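Local atomic coordinates of monooxygenase (Mycobacterium tuberculosis, PDB entry 5UQ4), a protein that catalyses the oxidative breakdown of the heme porphyrin ring to mycobilin with release of iron, using an electron donor such as ascorbate. Residues B[6-11]-B[58-63]; B[42-47]-B[54-59]. One frame throughout, in Å; residues are numbered along the deposited sequence.

Contact 1 of 2, residues B[6-11]-B[58-63]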
loop_
_atom_site.group_PDB
_atom_site.type_symbol
_atom_site.label_atom_id
_atom_site.label_comp_id
_atom_site.label_asym_id
_atom_site.label_seq_id
_atom_site.Cartn_x
_atom_site.Cartn_y
_atom_site.Cartn_z
ATOM N N VAL B 6 5.932 8.403 -3.998
ATOM C CA VAL B 6 4.552 8.725 -3.689
ATOM C C VAL B 6 3.683 7.500 -3.922
ATOM O O VAL B 6 3.940 6.679 -4.805
ATOM C CB VAL B 6 4.084 9.916 -4.541
ATOM C CG1 VAL B 6 4.241 9.576 -6.007
ATOM C CG2 VAL B 6 2.632 10.292 -4.246
ATOM N N VAL B 7 2.630 7.394 -3.127
ATOM C CA VAL B 7 1.709 6.270 -3.193
ATOM C C VAL B 7 0.285 6.811 -3.153
ATOM O O VAL B 7 -0.115 7.447 -2.171
ATOM C CB VAL B 7 1.947 5.280 -2.044
ATOM C CG1 VAL B 7 0.747 4.374 -1.879
ATOM C CG2 VAL B 7 3.196 4.459 -2.328
ATOM N N LYS B 8 -0.479 6.548 -4.211
ATOM C CA LYS B 8 -1.891 6.903 -4.267
ATOM C C LYS B 8 -2.750 5.667 -4.037
ATOM O O LYS B 8 -2.539 4.631 -4.675
ATOM C CB LYS B 8 -2.253 7.541 -5.609
ATOM C CG LYS B 8 -1.259 8.546 -6.146
ATOM C CD LYS B 8 -1.099 9.711 -5.187
ATOM C CE LYS B 8 -0.408 10.876 -5.870
ATOM N NZ LYS B 8 -0.223 12.064 -4.988
ATOM N N ILE B 9 -3.722 5.785 -3.139
ATOM C CA ILE B 9 -4.633 4.694 -2.815
ATOM C C ILE B 9 -6.057 5.179 -3.044
ATOM O O ILE B 9 -6.517 6.108 -2.371
ATOM C CB ILE B 9 -4.449 4.204 -1.371
ATOM C CG1 ILE B 9 -2.987 3.838 -1.110
ATOM C CG2 ILE B 9 -5.355 3.009 -1.098
ATOM C CD1 ILE B 9 -2.727 3.329 0.287
ATOM N N ASN B 10 -6.752 4.548 -3.987
ATOM C CA ASN B 10 -8.164 4.815 -4.232
ATOM C C ASN B 10 -8.980 3.755 -3.499
ATOM O O ASN B 10 -8.968 2.580 -3.878
ATOM C CB ASN B 10 -8.470 4.815 -5.729
ATOM C CG ASN B 10 -9.834 5.398 -6.046
ATOM O OD1 ASN B 10 -10.448 6.064 -5.211
ATOM N ND2 ASN B 10 -10.314 5.153 -7.258
ATOM N N ALA B 11 -9.670 4.169 -2.439
ATOM C CA ALA B 11 -10.532 3.277 -1.671
ATOM C C ALA B 11 -11.923 3.307 -2.294
ATOM O O ALA B 11 -12.615 4.327 -2.234
ATOM C CB ALA B 11 -10.575 3.692 -0.203
ATOM N N THR B 58 -1.108 2.608 -6.394
ATOM C CA THR B 58 -0.093 2.867 -7.403
ATOM C C THR B 58 1.093 3.559 -6.751
ATOM O O THR B 58 0.925 4.461 -5.924
ATOM C CB THR B 58 -0.624 3.728 -8.559
ATOM O OG1 THR B 58 -1.493 4.747 -8.050
ATOM C CG2 THR B 58 -1.380 2.865 -9.557
ATOM N N HIS B 59 2.290 3.116 -7.124
ATOM C CA HIS B 59 3.542 3.668 -6.631
ATOM C C HIS B 59 4.189 4.479 -7.746
ATOM O O HIS B 59 4.292 4.004 -8.884
ATOM C CB HIS B 59 4.478 2.552 -6.163
ATOM C CG HIS B 59 5.637 3.027 -5.341
ATOM N ND1 HIS B 59 6.608 2.171 -4.871
ATOM C CD2 HIS B 59 5.982 4.263 -4.906
ATOM C CE1 HIS B 59 7.503 2.857 -4.183
ATOM N NE2 HIS B 59 7.147 4.129 -4.189
ATOM N N TRP B 60 4.614 5.700 -7.421
ATOM C CA TRP B 60 5.161 6.621 -8.407
ATOM C C TRP B 60 6.459 7.233 -7.894
ATOM O O TRP B 60 6.739 7.247 -6.693
ATOM C CB TRP B 60 4.162 7.745 -8.753
ATOM C CG TRP B 60 2.931 7.280 -9.438
ATOM C CD1 TRP B 60 1.784 6.853 -8.843
ATOM C CD2 TRP B 60 2.700 7.229 -10.852
ATOM N NE1 TRP B 60 0.859 6.509 -9.797
ATOM C CE2 TRP B 60 1.396 6.732 -11.039
ATOM C CE3 TRP B 60 3.475 7.538 -11.977
ATOM C CZ2 TRP B 60 0.846 6.539 -12.306
ATOM C CZ3 TRP B 60 2.925 7.344 -13.242
ATOM C CH2 TRP B 60 1.624 6.850 -13.393
ATOM N N GLU B 61 7.251 7.745 -8.838
ATOM C CA GLU B 61 8.521 8.378 -8.492
ATOM C C GLU B 61 8.311 9.650 -7.678
ATOM O O GLU B 61 9.072 9.934 -6.746
ATOM C CB GLU B 61 9.306 8.701 -9.760
ATOM C CG GLU B 61 10.231 7.606 -10.246
ATOM C CD GLU B 61 11.059 8.057 -11.434
ATOM O OE1 GLU B 61 11.986 7.323 -11.835
ATOM O OE2 GLU B 61 10.780 9.153 -11.965
ATOM N N SER B 62 7.297 10.435 -8.029
ATOM C CA SER B 62 7.063 11.730 -7.406
ATOM C C SER B 62 5.631 12.146 -7.698
ATOM O O SER B 62 4.979 11.597 -8.589
ATOM C CB SER B 62 8.040 12.788 -7.922
ATOM O OG SER B 62 7.849 12.998 -9.310
ATOM N N ASP B 63 5.137 13.106 -6.913
ATOM C CA ASP B 63 3.811 13.649 -7.185
ATOM C C ASP B 63 3.744 14.273 -8.571
ATOM O O ASP B 63 2.678 14.283 -9.196
ATOM C CB ASP B 63 3.430 14.676 -6.120
ATOM C CG ASP B 63 1.940 14.944 -6.080
ATOM O OD1 ASP B 63 1.177 14.141 -6.657
ATOM O OD2 ASP B 63 1.533 15.958 -5.476
#
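Thr58 and Lys8 face each other as an antiparallel hydrogen-bonded pair. Thr58 N gives to Lys8 O at 3.0 Å, and Lys8 N gives back to Thr58 O. The Thr58 hydroxyl sits between its own N and carbonyl carbon (chi1 39°), which lays OG1 beside Lys8 CB. His59 and Val7 form a non-hydrogen-bonded pair; their backbone bonds go outward, to Leu40 and Phe95 respectively. The imidazole leans toward the next pair, and its CD2 edge meets Val6 O at 3.2 Å. Val7 CG2 lies obliquely against the same ring. Trp60 restores the hydrogen-bonded pattern: Trp60 N reaches Val6 O at 2.9 Å, and Val6 N reaches Trp60 O at 3.0 Å. Val6 CG1 presses close on Trp60 CB, 3.3 Å away. The indole itself is set among Phe39, Phe66 and Trp69. After Trp60 the chain turns over Val6, and Val6 CG1 meets Ser62 O at 3.4 Å. Ser62 is the N-cap of helix 63-70. Asp63, in the first turn, receives Lys8 NZ on OD1 at 3.0 Å. The ammonium comes from above the carboxylate plane, 61° out of it. A bend at chi2 (-61°) carries the lysine chain there. Glu94 is the stronger partner of Lys8 NZ, and Gln67 also binds Asp63 OD1. This is the central strand pairing of a ferredoxin-like, dimeric alpha-beta barrel sheet, here tied by a salt bridge to the start of a helix.

Contact 2 of 2, residues B[42-47]-B[54-59]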
loop_
_atom_site.group_PDB
_atom_site.type_symbol
_atom_site.label_atom_id
_atom_site.label_comp_id
_atom_site.label_asym_id
_atom_site.label_seq_id
_atom_site.Cartn_x
_atom_site.Cartn_y
_atom_site.Cartn_z
ATOM N N PHE B 42 1.775 -1.355 -9.270
ATOM C CA PHE B 42 0.328 -1.355 -9.136
ATOM C C PHE B 42 -0.094 -2.586 -8.351
ATOM O O PHE B 42 0.476 -3.666 -8.523
ATOM C CB PHE B 42 -0.363 -1.344 -10.509
ATOM C CG PHE B 42 -1.859 -1.481 -10.437
ATOM C CD1 PHE B 42 -2.660 -0.366 -10.277
ATOM C CD2 PHE B 42 -2.465 -2.724 -10.533
ATOM C CE1 PHE B 42 -4.034 -0.483 -10.210
ATOM C CE2 PHE B 42 -3.839 -2.847 -10.463
ATOM C CZ PHE B 42 -4.625 -1.725 -10.303
ATOM N N GLN B 43 -1.097 -2.421 -7.493
ATOM C CA GLN B 43 -1.626 -3.535 -6.722
ATOM C C GLN B 43 -3.113 -3.324 -6.492
ATOM O O GLN B 43 -3.550 -2.212 -6.186
ATOM C CB GLN B 43 -0.903 -3.688 -5.378
ATOM C CG GLN B 43 0.388 -4.489 -5.457
ATOM C CD GLN B 43 0.979 -4.780 -4.094
ATOM O OE1 GLN B 43 0.765 -4.031 -3.141
ATOM N NE2 GLN B 43 1.732 -5.868 -3.993
ATOM N N LEU B 44 -3.883 -4.395 -6.658
ATOM C CA LEU B 44 -5.302 -4.415 -6.331
ATOM C C LEU B 44 -5.477 -5.254 -5.073
ATOM O O LEU B 44 -5.089 -6.425 -5.047
ATOM C CB LEU B 44 -6.129 -4.981 -7.485
ATOM C CG LEU B 44 -7.630 -5.121 -7.230
ATOM C CD1 LEU B 44 -8.229 -3.793 -6.790
ATOM C CD2 LEU B 44 -8.331 -5.644 -8.473
ATOM N N LEU B 45 -6.055 -4.654 -4.035
ATOM C CA LEU B 45 -6.116 -5.264 -2.712
ATOM C C LEU B 45 -7.570 -5.535 -2.348
ATOM O O LEU B 45 -8.350 -4.599 -2.147
ATOM C CB LEU B 45 -5.444 -4.367 -1.674
ATOM C CG LEU B 45 -4.004 -3.951 -1.991
ATOM C CD1 LEU B 45 -3.434 -3.081 -0.883
ATOM C CD2 LEU B 45 -3.126 -5.173 -2.223
ATOM N N ARG B 46 -7.926 -6.812 -2.268
ATOM C CA ARG B 46 -9.249 -7.216 -1.808
ATOM C C ARG B 46 -9.282 -7.216 -0.283
ATOM O O ARG B 46 -8.415 -7.827 0.347
ATOM C CB ARG B 46 -9.601 -8.603 -2.336
ATOM C CG ARG B 46 -10.881 -9.184 -1.761
ATOM C CD ARG B 46 -11.001 -10.670 -2.075
ATOM N NE ARG B 46 -10.762 -10.958 -3.486
ATOM C CZ ARG B 46 -9.943 -11.908 -3.929
ATOM N NH1 ARG B 46 -9.277 -12.667 -3.069
ATOM N NH2 ARG B 46 -9.790 -12.097 -5.232
ATOM N N PRO B 47 -10.254 -6.553 0.338
ATOM C CA PRO B 47 -10.279 -6.494 1.803
ATOM C C PRO B 47 -10.609 -7.850 2.408
ATOM O O PRO B 47 -11.454 -8.591 1.901
ATOM C CB PRO B 47 -11.379 -5.469 2.093
ATOM C CG PRO B 47 -12.293 -5.575 0.917
ATOM C CD PRO B 47 -11.401 -5.850 -0.262
ATOM N N TYR B 54 -12.145 -2.007 -1.401
ATOM C CA TYR B 54 -10.981 -2.378 -2.191
ATOM C C TYR B 54 -9.984 -1.225 -2.212
ATOM O O TYR B 54 -10.360 -0.050 -2.208
ATOM C CB TYR B 54 -11.392 -2.736 -3.619
ATOM C CG TYR B 54 -11.718 -4.196 -3.841
ATOM C CD1 TYR B 54 -12.857 -4.768 -3.285
ATOM C CD2 TYR B 54 -10.898 -4.998 -4.622
ATOM C CE1 TYR B 54 -13.160 -6.102 -3.493
ATOM C CE2 TYR B 54 -11.195 -6.330 -4.837
ATOM C CZ TYR B 54 -12.325 -6.877 -4.271
ATOM O OH TYR B 54 -12.621 -8.204 -4.485
ATOM N N PHE B 55 -8.702 -1.568 -2.232
ATOM C CA PHE B 55 -7.627 -0.583 -2.270
ATOM C C PHE B 55 -6.914 -0.679 -3.612
ATOM O O PHE B 55 -6.317 -1.713 -3.929
ATOM C CB PHE B 55 -6.643 -0.796 -1.119
ATOM C CG PHE B 55 -6.995 -0.040 0.135
ATOM C CD1 PHE B 55 -8.207 0.618 0.250
ATOM C CD2 PHE B 55 -6.105 0.018 1.194
ATOM C CE1 PHE B 55 -8.526 1.313 1.399
ATOM C CE2 PHE B 55 -6.421 0.710 2.348
ATOM C CZ PHE B 55 -7.633 1.359 2.450
ATOM N N VAL B 56 -6.979 0.394 -4.393
ATOM C CA VAL B 56 -6.273 0.496 -5.665
ATOM C C VAL B 56 -5.013 1.316 -5.415
ATOM O O VAL B 56 -5.086 2.530 -5.194
ATOM C CB VAL B 56 -7.151 1.131 -6.751
ATOM C CG1 VAL B 56 -6.484 1.007 -8.115
ATOM C CG2 VAL B 56 -8.527 0.487 -6.762
ATOM N N VAL B 57 -3.856 0.659 -5.451
ATOM C CA VAL B 57 -2.589 1.251 -5.036
ATOM C C VAL B 57 -1.692 1.419 -6.254
ATOM O O VAL B 57 -1.527 0.484 -7.046
ATOM C CB VAL B 57 -1.892 0.392 -3.968
ATOM C CG1 VAL B 57 -0.763 1.173 -3.316
ATOM C CG2 VAL B 57 -2.898 -0.086 -2.928
ATOM N N THR B 58 -1.108 2.608 -6.394
ATOM C CA THR B 58 -0.093 2.867 -7.403
ATOM C C THR B 58 1.093 3.559 -6.751
ATOM O O THR B 58 0.925 4.461 -5.924
ATOM C CB THR B 58 -0.624 3.728 -8.559
ATOM O OG1 THR B 58 -1.493 4.747 -8.050
ATOM C CG2 THR B 58 -1.380 2.865 -9.557
ATOM N N HIS B 59 2.290 3.116 -7.124
ATOM C CA HIS B 59 3.542 3.668 -6.631
ATOM C C HIS B 59 4.189 4.479 -7.746
ATOM O O HIS B 59 4.292 4.004 -8.884
ATOM C CB HIS B 59 4.478 2.552 -6.163
ATOM C CG HIS B 59 5.637 3.027 -5.341
ATOM N ND1 HIS B 59 6.608 2.171 -4.871
ATOM C CD2 HIS B 59 5.982 4.263 -4.906
ATOM C CE1 HIS B 59 7.503 2.857 -4.183
ATOM N NE2 HIS B 59 7.147 4.129 -4.189
#
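Tyr54 lays one ring face against Pro47 and Arg46 of the partner strand. Pro47 CD lies 3.9 Å from the Tyr54 ring centroid, and Arg46 CA makes a second CH-pi contact there. Leu44 CD1 meets the ring edge in plane, 3.6 Å from Tyr54 CD2. The Arg46 chain, with CG anti to the backbone N (chi1 172°), runs along the ring to the hydroxyl. Its guanidinium stands 77° from the ring plane, and NE makes a weak bond to Tyr54 OH at 3.5 Å.

Further along, Phe42 CE1 touches Val56 CG1 at 3.6 Å, while Thr58 CG2 meets the Phe42 ring at its edge. On the opposite face Leu45 CD1 packs on Val57 CG2 at 3.7 Å. Four backbone bonds, two in each of the pairs Gln43–Val57 and Leu45–Phe55, set this register.

Stronger partners lie outside. Glu23 of helix 19-34 takes a hydrogen bond with Tyr54 OH and a salt bridge with Arg46 NH2. Arg46 NH1 binds Glu96 of the second subunit. Val56 packs on Phe26, which probably lines the heme site. The two carboxylates probably balance the guanidinium charge and fix its orientation, so the weak NE bond is secondary to them.

Overall arrangement
Both contacts use strand 54-60, one along each edge. Contact 1 joins it to strand 6-12 inside the sheet. Contact 2 closes the hairpin with strand 39-49, the outermost strand within this chain, which pairs with a strand of the second subunit. Their centres are 10 Å apart. They meet directly where Asn10 N probably bonds to Val56 O, and where Ile9 and Ala11 pack on Phe55. Each is partly buried, but exposed residues occur only in contact 1. Its charged pair ties sheet to helix within the chain. Contact 2 buries more surface, 566 Å² against 392 Å², and is richer in apolar packing; Arg46's charge is split between helix 19-34 and the second subunit.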